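Local atomic coordinates of uncharacterized protein (Neisseria gonorrhoeae, PDB entry 5V77), a protein that is of unknown function but belongs to the NGO_1070-like family, folds as a curled antiparallel beta-sheet and assembles as two subunits. Residues F24-N27 with G28-T32. Numbering follows the deposited sequence.
With SO4 (sulfate ion), chain C.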
loop_
_atom_site.group_PDB
_atom_site.type_symbol
_atom_site.label_atom_id
_atom_site.label_comp_id
_atom_site.label_asym_id
_atom_site.label_seq_id
_atom_site.Cartn_x
_atom_site.Cartn_y
_atom_site.Cartn_z
ATOM N N PHE A 24 -5.223 4.958 -2.108
ATOM C CA PHE A 24 -4.754 5.336 -3.440
ATOM C C PHE A 24 -5.716 6.335 -4.083
ATOM O O PHE A 24 -6.936 6.169 -3.995
ATOM C CB PHE A 24 -4.665 4.092 -4.341
ATOM C CG PHE A 24 -3.434 3.259 -4.125
ATOM C CD1 PHE A 24 -2.243 3.587 -4.765
ATOM C CD2 PHE A 24 -3.471 2.133 -3.319
ATOM C CE1 PHE A 24 -1.104 2.814 -4.579
ATOM C CE2 PHE A 24 -2.331 1.360 -3.125
ATOM C CZ PHE A 24 -1.148 1.704 -3.767
ATOM N N SER A 25 -5.170 7.332 -4.792
ATOM C CA SER A 25 -5.971 8.262 -5.592
ATOM C C SER A 25 -5.194 8.670 -6.838
ATOM O O SER A 25 -4.070 8.227 -7.067
ATOM C CB SER A 25 -6.401 9.516 -4.805
ATOM O OG SER A 25 -5.304 10.356 -4.469
ATOM N N ASP A 26 -5.835 9.491 -7.672
ATOM C CA ASP A 26 -5.251 9.929 -8.936
ATOM C C ASP A 26 -4.808 8.738 -9.779
ATOM O O ASP A 26 -3.666 8.677 -10.236
ATOM C CB ASP A 26 -4.075 10.880 -8.697
ATOM C CG ASP A 26 -4.489 12.125 -7.972
ATOM O OD1 ASP A 26 -5.546 12.670 -8.332
ATOM O OD2 ASP A 26 -3.775 12.551 -7.040
ATOM N N ASN A 27 -5.716 7.763 -9.956
ATOM C CA ASN A 27 -5.435 6.614 -10.810
ATOM C C ASN A 27 -4.195 5.866 -10.326
ATOM O O ASN A 27 -3.369 5.414 -11.120
ATOM C CB ASN A 27 -5.278 7.052 -12.266
ATOM C CG ASN A 27 -6.603 7.418 -12.903
ATOM O OD1 ASN A 27 -7.579 6.675 -12.797
ATOM N ND2 ASN A 27 -6.647 8.570 -13.563
ATOM N N GLY A 28 -4.055 5.759 -9.010
ATOM C CA GLY A 28 -2.961 5.031 -8.398
ATOM C C GLY A 28 -1.667 5.802 -8.230
ATOM O O GLY A 28 -0.727 5.260 -7.638
ATOM N N ASN A 29 -1.585 7.045 -8.713
ATOM C CA ASN A 29 -0.333 7.804 -8.657
ATOM C C ASN A 29 -0.075 8.459 -7.311
ATOM O O ASN A 29 1.049 8.959 -7.088
ATOM C CB ASN A 29 -0.313 8.890 -9.742
ATOM C CG ASN A 29 -0.197 8.317 -11.143
ATOM O OD1 ASN A 29 0.038 7.114 -11.326
ATOM N ND2 ASN A 29 -0.348 9.174 -12.143
ATOM N N THR A 30 -1.082 8.508 -6.436
ATOM C CA THR A 30 -0.996 9.230 -5.175
ATOM C C THR A 30 -1.450 8.322 -4.050
ATOM O O THR A 30 -2.421 7.560 -4.204
ATOM C CB THR A 30 -1.858 10.493 -5.203
ATOM O OG1 THR A 30 -1.334 11.374 -6.187
ATOM C CG2 THR A 30 -1.857 11.202 -3.833
ATOM N N LEU A 31 -0.733 8.396 -2.928
ATOM C CA LEU A 31 -1.132 7.749 -1.685
ATOM C C LEU A 31 -1.394 8.812 -0.634
ATOM O O LEU A 31 -0.556 9.703 -0.422
ATOM C CB LEU A 31 -0.049 6.793 -1.175
ATOM C CG LEU A 31 -0.053 5.403 -1.820
ATOM C CD1 LEU A 31 1.221 4.697 -1.439
ATOM C CD2 LEU A 31 -1.276 4.615 -1.331
ATOM N N THR A 32 -2.534 8.708 0.045
ATOM C CA THR A 32 -2.843 9.627 1.136
ATOM C C THR A 32 -3.008 8.827 2.415
ATOM O O THR A 32 -3.748 7.831 2.453
ATOM C CB THR A 32 -4.102 10.454 0.843
ATOM O OG1 THR A 32 -3.912 11.166 -0.389
ATOM C CG2 THR A 32 -4.361 11.489 1.973
HETATM S S SO4 C . -7.722 5.763 -8.154
HETATM O O1 SO4 C . -8.268 7.070 -8.538
HETATM O O2 SO4 C . -6.419 5.904 -7.503
HETATM O O3 SO4 C . -8.639 5.117 -7.218
HETATM O O4 SO4 C . -7.587 4.920 -9.343
HETATM O O HOH W 1 -4.986 9.448 -2.106
#
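F24 and L31 run alongside each other on one face of a beta hairpin, where strands 17-25 and 30-37 are joined by a type I' turn from D26 to N29 that ends in a classic beta bulge, in which N29 and T30 are set opposite the single residue S25. They form a non-hydrogen-bonded pair, and the leucine reaches across with one methyl: CD2 sits over the middle of the phenyl ring, 3.5 Å from its centroid and 4° off the normal, a CH-pi contact. G28 O comes to the ring edge at CD1. The hydrophobic face continues into I52 and F55 of strand 43-58, while F73 of the second subunit meets the F24 ring edge-to-face.

On the other face, S25 and T30 form the hydrogen-bonded pair, with S25 N to T30 O at 2.8 Å the straighter of their two backbone bonds (163°). T30 is turned with OG1 anti to its carbonyl carbon (chi1 -64°), which brings the hydroxyl to the D26 carboxylate; it donates to the anti lone pair of OD2 over 2.8 Å, although D26 is poorly ordered. T30 CB and its methyl CG2 both lie against S25 OG, and a water bridges that hydroxyl to T32 OG1. N29 OD1 accepts from L72 N and N29 ND2 donates to D70 O, both of the second subunit.

At the turn, N29 N donates to D26 O at 3.1 Å from above the carbonyl plane. Two successive backbone N-H groups donate to a sulfate, probably from the crystallisation liquor: N27 N to sulfate O1 at 3.0 Å and G28 N to sulfate O2 at 2.8 Å.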